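Local coordinates for MAR1 Ribonuclease (Caenorhabditis elegans, PDB 2B34), which is probably a hydrolase of the isochorismatase family, named a ribonuclease, whose exact substrate and reaction remain uncertain, at residues Ser88-Pro93 with Tyr120-Arg125; Val101-Leu106 with Gly126-Val131. All coordinates share one frame; numbering follows the deposited sequence.

Interaction 1. Residues Ser88-Pro93 with Tyr120-Arg125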
ATOM      1  N   SER A  88      -9.465  22.973  -6.880  1.00 22.05           N
ATOM      2  CA  SER A  88      -8.644  23.153  -5.684  1.00 21.95           C
ATOM      3  C   SER A  88      -9.154  24.264  -4.766  1.00 21.80           C
ATOM      4  O   SER A  88      -9.582  25.321  -5.232  1.00 21.80           O
ATOM      5  CB  SER A  88      -7.193  23.433  -6.061  1.00 21.73           C
ATOM      6  OG  SER A  88      -6.428  23.698  -4.896  1.00 21.88           O
ATOM      7  N   MET A  89      -9.075  24.012  -3.459  1.00 21.53           N
ATOM      8  CA  MET A  89      -9.399  25.001  -2.430  1.00 21.27           C
ATOM      9  C   MET A  89      -8.356  26.108  -2.333  1.00 21.70           C
ATOM     10  O   MET A  89      -8.599  27.137  -1.703  1.00 21.81           O
ATOM     11  CB  MET A  89      -9.500  24.335  -1.059  1.00 21.05           C
ATOM     12  CG  MET A  89     -10.663  23.397  -0.891  1.00 20.27           C
ATOM     13  SD  MET A  89     -10.744  22.755   0.791  1.00 19.83           S
ATOM     14  CE  MET A  89     -11.351  24.187   1.694  1.00 18.46           C
ATOM     15  N   CYS A  90      -7.187  25.878  -2.925  1.00 22.13           N
ATOM     16  CA  CYS A  90      -6.093  26.837  -2.860  1.00 22.50           C
ATOM     17  C   CYS A  90      -6.322  27.986  -3.834  1.00 22.85           C
ATOM     18  O   CYS A  90      -5.772  28.025  -4.938  1.00 22.79           O
ATOM     19  CB  CYS A  90      -4.745  26.147  -3.068  1.00 22.34           C
ATOM     20  SG  CYS A  90      -4.311  25.079  -1.678  1.00 23.19           S
ATOM     21  N   ILE A  91      -7.176  28.906  -3.397  1.00 23.26           N
ATOM     22  CA  ILE A  91      -7.504  30.117  -4.135  1.00 23.72           C
ATOM     23  C   ILE A  91      -6.926  31.314  -3.368  1.00 24.11           C
ATOM     24  O   ILE A  91      -6.662  31.196  -2.169  1.00 24.09           O
ATOM     25  CB  ILE A  91      -9.041  30.255  -4.336  1.00 23.70           C
ATOM     26  CG1 ILE A  91      -9.788  30.085  -3.003  1.00 23.71           C
ATOM     27  CG2 ILE A  91      -9.526  29.249  -5.386  1.00 23.70           C
ATOM     28  CD1 ILE A  91     -11.289  30.319  -3.079  1.00 23.64           C
ATOM     29  N   PRO A  92      -6.708  32.460  -4.054  1.00 24.61           N
ATOM     30  CA  PRO A  92      -6.138  33.652  -3.398  1.00 24.88           C
ATOM     31  C   PRO A  92      -6.626  33.967  -1.963  1.00 25.17           C
ATOM     32  O   PRO A  92      -5.783  34.212  -1.099  1.00 25.20           O
ATOM     33  CB  PRO A  92      -6.466  34.778  -4.382  1.00 24.98           C
ATOM     34  CG  PRO A  92      -6.391  34.100  -5.709  1.00 24.84           C
ATOM     35  CD  PRO A  92      -6.946  32.704  -5.492  1.00 24.48           C
ATOM     36  N   PRO A  93      -7.956  33.958  -1.704  1.00 25.54           N
ATOM     37  CA  PRO A  93      -8.460  34.212  -0.343  1.00 25.89           C
ATOM     38  C   PRO A  93      -7.951  33.278   0.767  1.00 26.22           C
ATOM     39  O   PRO A  93      -8.084  33.610   1.947  1.00 26.04           O
ATOM     40  CB  PRO A  93      -9.972  34.033  -0.498  1.00 25.83           C
ATOM     41  CG  PRO A  93     -10.241  34.330  -1.917  1.00 25.76           C
ATOM     42  CD  PRO A  93      -9.075  33.750  -2.644  1.00 25.56           C
ATOM     43  N   TYR A 120      -2.653  18.227  -3.576  1.00 18.99           N
ATOM     44  CA  TYR A 120      -1.470  18.496  -4.404  1.00 19.28           C
ATOM     45  C   TYR A 120      -0.992  19.941  -4.293  1.00 19.53           C
ATOM     46  O   TYR A 120       0.205  20.192  -4.126  1.00 19.51           O
ATOM     47  CB  TYR A 120      -1.746  18.188  -5.879  1.00 19.19           C
ATOM     48  CG  TYR A 120      -1.793  16.727  -6.274  1.00 19.33           C
ATOM     49  CD1 TYR A 120      -1.363  15.713  -5.404  1.00 18.67           C
ATOM     50  CD2 TYR A 120      -2.238  16.360  -7.548  1.00 19.02           C
ATOM     51  CE1 TYR A 120      -1.404  14.370  -5.795  1.00 18.22           C
ATOM     52  CE2 TYR A 120      -2.278  15.030  -7.945  1.00 19.22           C
ATOM     53  CZ  TYR A 120      -1.859  14.041  -7.070  1.00 19.16           C
ATOM     54  OH  TYR A 120      -1.901  12.725  -7.482  1.00 19.62           O
ATOM     55  N   ASP A 121      -1.930  20.881  -4.400  1.00 19.75           N
ATOM     56  CA  ASP A 121      -1.631  22.308  -4.267  1.00 20.28           C
ATOM     57  C   ASP A 121      -1.039  22.646  -2.897  1.00 20.55           C
ATOM     58  O   ASP A 121      -0.090  23.423  -2.803  1.00 20.58           O
ATOM     59  CB  ASP A 121      -2.888  23.149  -4.515  1.00 20.23           C
ATOM     60  CG  ASP A 121      -3.166  23.378  -5.989  1.00 20.59           C
ATOM     61  OD1 ASP A 121      -2.422  22.858  -6.849  1.00 21.69           O
ATOM     62  OD2 ASP A 121      -4.137  24.096  -6.292  1.00 21.61           O
ATOM     63  N   LEU A 122      -1.611  22.061  -1.845  1.00 20.99           N
ATOM     64  CA  LEU A 122      -1.119  22.253  -0.481  1.00 21.48           C
ATOM     65  C   LEU A 122       0.292  21.706  -0.305  1.00 21.81           C
ATOM     66  O   LEU A 122       1.152  22.375   0.267  1.00 21.81           O
ATOM     67  CB  LEU A 122      -2.062  21.601   0.532  1.00 21.38           C
ATOM     68  CG  LEU A 122      -3.419  22.258   0.794  1.00 21.74           C
ATOM     69  CD1 LEU A 122      -4.283  21.348   1.649  1.00 21.96           C
ATOM     70  CD2 LEU A 122      -3.249  23.616   1.454  1.00 21.90           C
ATOM     71  N   LEU A 123       0.521  20.493  -0.805  1.00 22.14           N
ATOM     72  CA  LEU A 123       1.835  19.856  -0.723  1.00 22.71           C
ATOM     73  C   LEU A 123       2.907  20.636  -1.489  1.00 23.37           C
ATOM     74  O   LEU A 123       4.053  20.704  -1.049  1.00 23.53           O
ATOM     75  CB  LEU A 123       1.769  18.400  -1.203  1.00 22.45           C
ATOM     76  CG  LEU A 123       1.001  17.400  -0.326  1.00 21.75           C
ATOM     77  CD1 LEU A 123       0.808  16.091  -1.067  1.00 21.15           C
ATOM     78  CD2 LEU A 123       1.690  17.167   1.016  1.00 20.73           C
ATOM     79  N   GLU A 124       2.522  21.224  -2.624  1.00 24.19           N
ATOM     80  CA  GLU A 124       3.407  22.090  -3.413  1.00 24.99           C
ATOM     81  C   GLU A 124       3.874  23.317  -2.628  1.00 25.33           C
ATOM     82  O   GLU A 124       5.009  23.774  -2.796  1.00 25.46           O
ATOM     83  CB  GLU A 124       2.714  22.541  -4.700  1.00 24.95           C
ATOM     84  CG  GLU A 124       2.782  21.524  -5.825  1.00 25.59           C
ATOM     85  CD  GLU A 124       1.855  21.847  -6.988  1.00 25.61           C
ATOM     86  OE1 GLU A 124       1.149  22.882  -6.951  1.00 26.21           O
ATOM     87  OE2 GLU A 124       1.830  21.047  -7.946  1.00 26.57           O
ATOM     88  N   ARG A 125       2.994  23.835  -1.771  1.00 25.68           N
ATOM     89  CA  ARG A 125       3.297  24.979  -0.908  1.00 25.99           C
ATOM     90  C   ARG A 125       4.128  24.604   0.329  1.00 25.84           C
ATOM     91  O   ARG A 125       4.443  25.464   1.159  1.00 26.13           O
ATOM     92  CB  ARG A 125       1.999  25.673  -0.483  1.00 26.08           C
ATOM     93  CG  ARG A 125       1.384  26.573  -1.545  1.00 27.36           C
ATOM     94  CD  ARG A 125      -0.085  26.847  -1.244  1.00 29.74           C
ATOM     95  NE  ARG A 125      -0.651  27.893  -2.096  1.00 30.81           N
ATOM     96  CZ  ARG A 125      -1.133  27.699  -3.322  1.00 31.67           C
ATOM     97  NH1 ARG A 125      -1.120  26.493  -3.875  1.00 32.61           N
ATOM     98  NH2 ARG A 125      -1.625  28.723  -4.005  1.00 32.69           N
TER
HETATM   99  O   HOH W   1      -3.901  26.850  -6.430  1.00 34.59           O
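S88 opens the contact from an ST turn, its hydroxyl joining the loop after strand 81-84 to helix 114-124 of the isochorismatase fold. With OG anti to the backbone N (chi1 176°), the hydroxyl reaches across to the carboxylate, donating from S88 OG to D121 OD2 at 2.7 Å. The approach is from above the carboxylate plane, 37° out of it. The same oxygen accepts within its own loop, C90 N to S88 OG being 3.0 Å, so it links turn and helix at once. The M89 side chain ends on F18 and C20 of strand 15-20. C90, the centre of an inverse gamma turn, wedges its thiol against the helix: SG lies 3.6 Å from L122 CD2 and also rests on D121 CB. A water donates both to C90 O and to D121 OD2, giving that carboxylate oxygen a second donor, while D121 OD1 forms a salt bridge with R9 of the second subunit. The R125 chain is extended from CG to NE and brings its guanidinium beside C90. Its NH1 makes a weak hydrogen bond to D121 O at 3.4 Å, and C90 CB lies over one guanidinium face, 3.7 Å from R125 NH1 and offset toward the rim.

Interaction 2. Residues Val101-Leu106 with Gly126-Val131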
ATOM      1  N   VAL A 101       0.048  28.631   8.895  1.00 28.13           N
ATOM      2  CA  VAL A 101       0.042  27.233   9.348  1.00 27.22           C
ATOM      3  C   VAL A 101       1.065  26.345   8.630  1.00 26.69           C
ATOM      4  O   VAL A 101       1.580  26.704   7.571  1.00 26.31           O
ATOM      5  CB  VAL A 101      -1.380  26.590   9.265  1.00 27.30           C
ATOM      6  CG1 VAL A 101      -2.344  27.297  10.203  1.00 27.24           C
ATOM      7  CG2 VAL A 101      -1.908  26.586   7.828  1.00 26.73           C
ATOM      8  N   GLN A 102       1.355  25.192   9.230  1.00 25.96           N
ATOM      9  CA  GLN A 102       2.249  24.194   8.638  1.00 25.57           C
ATOM     10  C   GLN A 102       1.478  22.925   8.276  1.00 24.46           C
ATOM     11  O   GLN A 102       1.962  22.095   7.507  1.00 24.44           O
ATOM     12  CB  GLN A 102       3.405  23.868   9.599  1.00 25.41           C
ATOM     13  CG  GLN A 102       4.349  25.049   9.844  1.00 26.58           C
ATOM     14  CD  GLN A 102       5.261  24.868  11.053  1.00 26.88           C
ATOM     15  OE1 GLN A 102       4.866  24.307  12.081  1.00 28.58           O
ATOM     16  NE2 GLN A 102       6.489  25.369  10.939  1.00 28.78           N
ATOM     17  N   ASN A 103       0.272  22.796   8.830  1.00 23.46           N
ATOM     18  CA  ASN A 103      -0.564  21.616   8.646  1.00 22.34           C
ATOM     19  C   ASN A 103      -2.000  21.945   8.221  1.00 21.62           C
ATOM     20  O   ASN A 103      -2.628  22.860   8.764  1.00 21.46           O
ATOM     21  CB  ASN A 103      -0.591  20.798   9.938  1.00 22.57           C
ATOM     22  CG  ASN A 103       0.798  20.365  10.387  1.00 22.80           C
ATOM     23  OD1 ASN A 103       1.405  19.470   9.797  1.00 22.56           O
ATOM     24  ND2 ASN A 103       1.303  20.999  11.439  1.00 21.98           N
ATOM     25  N   VAL A 104      -2.514  21.200   7.245  1.00 20.46           N
ATOM     26  CA  VAL A 104      -3.921  21.297   6.873  1.00 19.34           C
ATOM     27  C   VAL A 104      -4.622  19.956   7.079  1.00 18.75           C
ATOM     28  O   VAL A 104      -4.188  18.924   6.571  1.00 18.72           O
ATOM     29  CB  VAL A 104      -4.136  21.815   5.421  1.00 19.16           C
ATOM     30  CG1 VAL A 104      -5.604  21.707   5.012  1.00 18.54           C
ATOM     31  CG2 VAL A 104      -3.671  23.257   5.285  1.00 19.10           C
ATOM     32  N   ILE A 105      -5.698  19.997   7.853  1.00 18.23           N
ATOM     33  CA  ILE A 105      -6.582  18.859   8.038  1.00 17.58           C
ATOM     34  C   ILE A 105      -7.692  19.011   7.004  1.00 17.41           C
ATOM     35  O   ILE A 105      -8.337  20.059   6.926  1.00 17.24           O
ATOM     36  CB  ILE A 105      -7.146  18.823   9.476  1.00 17.54           C
ATOM     37  CG1 ILE A 105      -5.995  18.865  10.497  1.00 17.52           C
ATOM     38  CG2 ILE A 105      -8.042  17.595   9.677  1.00 17.05           C
ATOM     39  CD1 ILE A 105      -6.412  19.202  11.922  1.00 17.49           C
ATOM     40  N   LEU A 106      -7.891  17.976   6.194  1.00 17.04           N
ATOM     41  CA  LEU A 106      -8.785  18.075   5.045  1.00 17.08           C
ATOM     42  C   LEU A 106      -9.952  17.093   5.112  1.00 16.91           C
ATOM     43  O   LEU A 106      -9.757  15.881   5.248  1.00 16.66           O
ATOM     44  CB  LEU A 106      -7.991  17.901   3.739  1.00 17.11           C
ATOM     45  CG  LEU A 106      -8.625  18.107   2.357  1.00 17.08           C
ATOM     46  CD1 LEU A 106      -9.425  19.406   2.244  1.00 17.00           C
ATOM     47  CD2 LEU A 106      -7.534  18.079   1.296  1.00 17.12           C
ATOM     48  N   GLY A 126       4.478  23.326   0.453  1.00 25.56           N
ATOM     49  CA  GLY A 126       5.286  22.847   1.575  1.00 25.00           C
ATOM     50  C   GLY A 126       4.507  22.596   2.856  1.00 24.79           C
ATOM     51  O   GLY A 126       5.096  22.470   3.932  1.00 24.66           O
ATOM     52  N   LEU A 127       3.181  22.528   2.740  1.00 24.38           N
ATOM     53  CA  LEU A 127       2.316  22.232   3.879  1.00 24.03           C
ATOM     54  C   LEU A 127       2.164  20.726   4.045  1.00 23.58           C
ATOM     55  O   LEU A 127       2.224  19.982   3.066  1.00 23.62           O
ATOM     56  CB  LEU A 127       0.940  22.876   3.679  1.00 24.19           C
ATOM     57  CG  LEU A 127       0.842  24.394   3.848  1.00 24.80           C
ATOM     58  CD1 LEU A 127       0.066  25.019   2.706  1.00 25.93           C
ATOM     59  CD2 LEU A 127       0.218  24.752   5.190  1.00 25.09           C
ATOM     60  N   ASN A 128       1.982  20.277   5.283  1.00 22.93           N
ATOM     61  CA  ASN A 128       1.605  18.890   5.535  1.00 22.29           C
ATOM     62  C   ASN A 128       0.088  18.754   5.430  1.00 21.60           C
ATOM     63  O   ASN A 128      -0.655  19.590   5.955  1.00 21.34           O
ATOM     64  CB  ASN A 128       2.084  18.423   6.911  1.00 22.44           C
ATOM     65  CG  ASN A 128       3.573  18.671   7.142  1.00 23.80           C
ATOM     66  OD1 ASN A 128       3.969  19.203   8.185  1.00 25.43           O
ATOM     67  ND2 ASN A 128       4.402  18.284   6.178  1.00 23.44           N
ATOM     68  N   VAL A 129      -0.365  17.713   4.734  1.00 20.81           N
ATOM     69  CA  VAL A 129      -1.798  17.476   4.529  1.00 19.77           C
ATOM     70  C   VAL A 129      -2.244  16.215   5.258  1.00 19.45           C
ATOM     71  O   VAL A 129      -1.738  15.120   4.995  1.00 19.39           O
ATOM     72  CB  VAL A 129      -2.167  17.368   3.024  1.00 19.68           C
ATOM     73  CG1 VAL A 129      -3.671  17.204   2.841  1.00 19.08           C
ATOM     74  CG2 VAL A 129      -1.674  18.584   2.262  1.00 19.33           C
ATOM     75  N   HIS A 130      -3.196  16.388   6.171  1.00 19.00           N
ATOM     76  CA  HIS A 130      -3.800  15.284   6.904  1.00 18.29           C
ATOM     77  C   HIS A 130      -5.204  15.028   6.366  1.00 17.69           C
ATOM     78  O   HIS A 130      -6.148  15.773   6.653  1.00 17.40           O
ATOM     79  CB  HIS A 130      -3.805  15.586   8.404  1.00 18.59           C
ATOM     80  CG  HIS A 130      -2.433  15.786   8.975  1.00 19.74           C
ATOM     81  ND1 HIS A 130      -1.605  16.817   8.579  1.00 21.15           N
ATOM     82  CD2 HIS A 130      -1.739  15.081   9.900  1.00 20.34           C
ATOM     83  CE1 HIS A 130      -0.460  16.738   9.236  1.00 20.87           C
ATOM     84  NE2 HIS A 130      -0.519  15.695  10.046  1.00 21.51           N
ATOM     85  N   VAL A 131      -5.313  13.979   5.554  1.00 16.78           N
ATOM     86  CA  VAL A 131      -6.561  13.604   4.903  1.00 15.90           C
ATOM     87  C   VAL A 131      -7.363  12.698   5.829  1.00 15.39           C
ATOM     88  O   VAL A 131      -6.930  11.588   6.157  1.00 15.08           O
ATOM     89  CB  VAL A 131      -6.314  12.895   3.532  1.00 15.95           C
ATOM     90  CG1 VAL A 131      -7.629  12.511   2.870  1.00 14.97           C
ATOM     91  CG2 VAL A 131      -5.493  13.786   2.598  1.00 15.73           C
TER
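N128 N donates to Q102 O at 2.9 Å, the first of four backbone bonds that pair 102-106 with 128-131 in parallel. V104 N to N128 O, H130 N to V104 O and L106 N to H130 O follow, and V104 uses both its N-H and its carbonyl toward the neighbouring strand. The axes of strand pieces 103-106 and 128-131 approach to 4.7 Å, 20° from parallel. On the face bearing N103, N128, I105 and H130, the N103 amide stands beside N128, and N103 OD1 approaches H130 CE1 to 3.4 Å at the edge of the imidazole. Amide and ring planes are 79° apart. H130 ND1 is buried with no partner in the model. An alanine at N103 is likely to leave the H130 ring edge without the oxygen beside CE1 and to open a gap there. Ahead of the strands, L127 CG lies anti to its carbonyl carbon (chi1 -74°), and the side chain carries CD2 to 3.9 Å from V101 CG2 and 4.2 Å from V104 CG2. On the V104, V129 and L106 face, L106 CD2 meets V129 CG1 at 4.3 Å. Farther out, helix 114-124 covers this face, and strand 15-20 flanks 103-109 on its other edge. G126 ends that helix in a Schellman motif; strand 103-109, the helix and strand 128-137 form a beta-alpha-beta crossover of the parallel sheet.

Overall arrangement
From the N terminus, the chain first passes 88-93, in the loop after edge strand 81-84, and then helix 95-98 before reaching 101-106. Helix 114-124 follows, and its 120-125 end closes interaction 1 over 26 intervening residues. The chain turns at once into 126-131, which closes interaction 2 over 19. Their segments alternate, so the two loops cross. Interaction 1 ties the loop to the helix, and interaction 2 pairs strand 103-109 with its neighbour 128-137 beneath that helix; their centres are 10 Å apart. L122 joins them, packing on V104 and V129, while its carbonyl probably accepts a hydrogen bond from L127 N. Helix 95-98 bridges both through L98, which touches C90, R125, V104 and L127.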